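Local coordinates for malonyl CoA:acyl carrier protein malonyltransferase (Streptomyces coelicolor, PDB 1NM2), which probably transfers the malonyl group from malonyl-CoA to holo acyl carrier protein, supplying malonyl-ACP for fatty acid biosynthesis, at residues T134-P146 with G167-L181. Residues are numbered along the deposited sequence; the frame is centred on the assembly and turned at random.
Sequences TETGMSALLGGDP and GQIVAAGTMEQLAAL
Leu178 lays its two methyls along the backbone of Gly137 and the side chain of Ser139: CD1 lies 3.3 Å from Gly137 C, and CD2 lies 3.6 Å from Ser139 OG. A beta carbon on Gly137 would meet both Leu178 CD1 and Met175 SD, so the bare backbone lets helix 175-181 come close to the strand. Leu141 continues this face, its CD1 touching both Ala171 CB (3.8 Å) and Leu181 CD1. On the other face Met138 sends CG to within 3.8 Å of Ala172 CB, and with CG anti to its own carbonyl carbon (chi1 -54°) its side chain crosses that of Val170 at a slant. Antiparallel pairing, with strand directions 152° apart, underlies both layers; Ser139 and Ala171 exchange two bonds, the shorter from Ala171 N to Ser139 O at 2.7 Å. Gly137 N donates to Gly173 O at 2.9 Å, and Thr136 CB sits against the same oxygen. Thr136 OG1 donates to Thr134 OG1 and is also hydrogen-bonded to the backbone N of Ala200. Replacing Thr136 by an alanine would probably leave both groups without this hydroxyl partner. Beyond the corner at Gly173, Thr174 and Gln177 form a capping box, in which Thr174 N donates to Gln177 OE1 (3.0 Å), while Met175 N binds Glu135 O. Strand 136-143 lies between 168-172 and 189-194 in the mixed sheet of the smaller, ferredoxin-like subdomain; helices 146-155 and 175-183 cover the Leu141 face, while Met138 looks toward a bound acetate, near the probable nucleophile elbow.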
# COMPACT_ATOMS: atom_id res chain seq x y z
N THR A 134 2.97 22.59 1.10
CA THR A 134 4.12 22.43 1.98
C THR A 134 5.37 21.98 1.23
O THR A 134 5.29 21.52 0.09
CB THR A 134 3.84 21.33 3.04
OG1 THR A 134 3.91 20.04 2.41
CG2 THR A 134 2.46 21.51 3.64
N GLU A 135 6.52 22.13 1.87
CA GLU A 135 7.79 21.67 1.32
C GLU A 135 8.20 20.56 2.28
O GLU A 135 8.92 20.79 3.25
CB GLU A 135 8.84 22.79 1.30
CG GLU A 135 8.67 23.79 0.16
CD GLU A 135 7.86 25.02 0.55
OE1 GLU A 135 8.32 25.78 1.42
OE2 GLU A 135 6.76 25.22 -0.02
N THR A 136 7.70 19.36 2.01
CA THR A 136 7.95 18.19 2.84
C THR A 136 8.32 16.96 2.01
O THR A 136 8.26 16.99 0.78
CB THR A 136 6.70 17.83 3.66
OG1 THR A 136 5.62 17.55 2.75
CG2 THR A 136 6.29 18.99 4.56
N GLY A 137 8.69 15.88 2.68
CA GLY A 137 9.06 14.67 1.97
C GLY A 137 9.25 13.49 2.90
O GLY A 137 8.88 13.55 4.07
N MET A 138 9.83 12.42 2.37
CA MET A 138 10.09 11.20 3.13
C MET A 138 11.45 10.67 2.72
O MET A 138 11.84 10.78 1.55
CB MET A 138 9.04 10.12 2.83
CG MET A 138 7.60 10.54 3.02
SD MET A 138 6.44 9.27 2.42
CE MET A 138 6.29 8.24 3.86
N SER A 139 12.18 10.10 3.67
CA SER A 139 13.50 9.54 3.39
C SER A 139 13.67 8.25 4.17
O SER A 139 13.30 8.17 5.34
CB SER A 139 14.60 10.52 3.77
OG SER A 139 14.54 11.70 2.99
N ALA A 140 14.23 7.23 3.52
CA ALA A 140 14.46 5.95 4.18
C ALA A 140 15.82 5.99 4.86
O ALA A 140 16.76 6.62 4.36
CB ALA A 140 14.42 4.82 3.15
N LEU A 141 15.91 5.33 6.01
CA LEU A 141 17.16 5.26 6.75
C LEU A 141 17.76 3.88 6.52
O LEU A 141 17.15 2.87 6.86
CB LEU A 141 16.91 5.46 8.25
CG LEU A 141 16.69 6.87 8.79
CD1 LEU A 141 15.56 7.56 8.07
CD2 LEU A 141 16.39 6.79 10.28
N LEU A 142 18.95 3.83 5.94
CA LEU A 142 19.60 2.55 5.65
C LEU A 142 20.64 2.22 6.72
O LEU A 142 21.67 2.88 6.83
CB LEU A 142 20.25 2.59 4.27
CG LEU A 142 19.34 3.10 3.14
CD1 LEU A 142 20.09 3.03 1.82
CD2 LEU A 142 18.07 2.26 3.08
N GLY A 143 20.36 1.18 7.50
CA GLY A 143 21.26 0.78 8.56
C GLY A 143 20.81 1.37 9.88
O GLY A 143 19.82 2.10 9.94
N GLY A 144 21.53 1.05 10.96
CA GLY A 144 21.19 1.57 12.26
C GLY A 144 20.21 0.70 13.02
O GLY A 144 19.79 -0.36 12.56
N ASP A 145 19.85 1.16 14.22
CA ASP A 145 18.90 0.45 15.06
C ASP A 145 17.57 1.20 14.96
O ASP A 145 17.54 2.43 15.05
CB ASP A 145 19.40 0.43 16.51
CG ASP A 145 18.38 -0.12 17.48
OD1 ASP A 145 17.69 0.68 18.15
OD2 ASP A 145 18.26 -1.36 17.58
N PRO A 146 16.47 0.47 14.76
CA PRO A 146 15.14 1.09 14.63
C PRO A 146 14.68 2.01 15.77
O PRO A 146 14.15 3.09 15.52
CB PRO A 146 14.21 -0.10 14.41
CG PRO A 146 14.95 -1.24 15.07
CD PRO A 146 16.37 -0.99 14.65
N GLY A 167 13.62 -4.09 10.60
CA GLY A 167 14.39 -2.93 11.02
C GLY A 167 14.31 -1.70 10.13
O GLY A 167 15.00 -0.72 10.38
N GLN A 168 13.46 -1.75 9.11
CA GLN A 168 13.33 -0.63 8.18
C GLN A 168 12.48 0.54 8.70
O GLN A 168 11.37 0.35 9.19
CB GLN A 168 12.77 -1.12 6.84
CG GLN A 168 13.82 -1.79 5.96
CD GLN A 168 13.24 -2.38 4.69
OE1 GLN A 168 12.29 -1.83 4.12
NE2 GLN A 168 13.82 -3.48 4.23
N ILE A 169 13.03 1.75 8.57
CA ILE A 169 12.38 2.97 9.02
C ILE A 169 12.39 4.07 7.95
O ILE A 169 13.42 4.32 7.31
CB ILE A 169 13.09 3.56 10.27
CG1 ILE A 169 13.10 2.55 11.43
CG2 ILE A 169 12.42 4.86 10.69
CD1 ILE A 169 11.76 2.36 12.11
N VAL A 170 11.26 4.73 7.76
CA VAL A 170 11.18 5.85 6.81
C VAL A 170 10.79 7.09 7.60
O VAL A 170 9.77 7.12 8.29
CB VAL A 170 10.12 5.62 5.71
CG1 VAL A 170 10.03 6.85 4.83
CG2 VAL A 170 10.48 4.40 4.87
N ALA A 171 11.62 8.13 7.50
CA ALA A 171 11.37 9.38 8.20
C ALA A 171 10.63 10.34 7.27
O ALA A 171 10.80 10.28 6.05
CB ALA A 171 12.68 10.01 8.65
N ALA A 172 9.81 11.21 7.84
CA ALA A 172 9.05 12.18 7.06
C ALA A 172 8.89 13.48 7.83
O ALA A 172 8.74 13.49 9.05
CB ALA A 172 7.68 11.60 6.71
N GLY A 173 8.91 14.58 7.09
CA GLY A 173 8.76 15.89 7.69
C GLY A 173 9.07 16.95 6.65
O GLY A 173 8.94 16.69 5.45
N THR A 174 9.46 18.14 7.10
CA THR A 174 9.78 19.22 6.18
C THR A 174 11.13 18.95 5.52
O THR A 174 11.94 18.17 6.04
CB THR A 174 9.85 20.59 6.90
OG1 THR A 174 10.94 20.60 7.82
CG2 THR A 174 8.56 20.87 7.65
N MET A 175 11.38 19.59 4.38
CA MET A 175 12.64 19.40 3.69
C MET A 175 13.81 19.87 4.55
O MET A 175 14.89 19.30 4.49
CB MET A 175 12.62 20.14 2.35
CG MET A 175 11.63 19.54 1.35
SD MET A 175 11.92 17.77 1.07
CE MET A 175 13.15 17.84 -0.23
N GLU A 176 13.60 20.90 5.36
CA GLU A 176 14.67 21.40 6.24
C GLU A 176 15.05 20.33 7.26
O GLU A 176 16.23 20.08 7.50
CB GLU A 176 14.22 22.65 6.99
CG GLU A 176 13.90 23.85 6.11
CD GLU A 176 13.71 25.11 6.93
OE1 GLU A 176 12.94 25.08 7.92
OE2 GLU A 176 14.32 26.15 6.57
N GLN A 177 14.04 19.70 7.86
CA GLN A 177 14.28 18.66 8.85
C GLN A 177 14.94 17.45 8.19
O GLN A 177 15.87 16.86 8.74
CB GLN A 177 12.96 18.25 9.52
CG GLN A 177 12.22 19.42 10.15
CD GLN A 177 10.82 19.06 10.64
OE1 GLN A 177 10.08 18.31 9.99
NE2 GLN A 177 10.44 19.61 11.78
N LEU A 178 14.44 17.07 7.02
CA LEU A 178 15.00 15.92 6.32
C LEU A 178 16.47 16.17 5.99
O LEU A 178 17.30 15.25 6.02
CB LEU A 178 14.20 15.63 5.04
CG LEU A 178 12.86 14.94 5.31
CD1 LEU A 178 11.94 15.00 4.08
CD2 LEU A 178 13.12 13.50 5.71
N ALA A 179 16.80 17.43 5.69
CA ALA A 179 18.17 17.80 5.38
C ALA A 179 19.00 17.75 6.67
O ALA A 179 20.16 17.32 6.66
CB ALA A 179 18.21 19.20 4.78
N ALA A 180 18.41 18.18 7.77
CA ALA A 180 19.11 18.16 9.06
C ALA A 180 19.37 16.72 9.46
O ALA A 180 20.37 16.42 10.12
CB ALA A 180 18.28 18.86 10.13
N LEU A 181 18.48 15.82 9.06
CA LEU A 181 18.59 14.40 9.38
C LEU A 181 19.76 13.78 8.62
O LEU A 181 20.46 12.91 9.13
CB LEU A 181 17.30 13.66 9.00
CG LEU A 181 16.83 12.48 9.86
CD1 LEU A 181 15.96 11.58 8.99
CD2 LEU A 181 18.01 11.70 10.41
O HOH W 1 16.77 13.47 3.28
O HOH W 2 15.92 1.87 8.98
O HOH W 3 14.63 2.07 5.51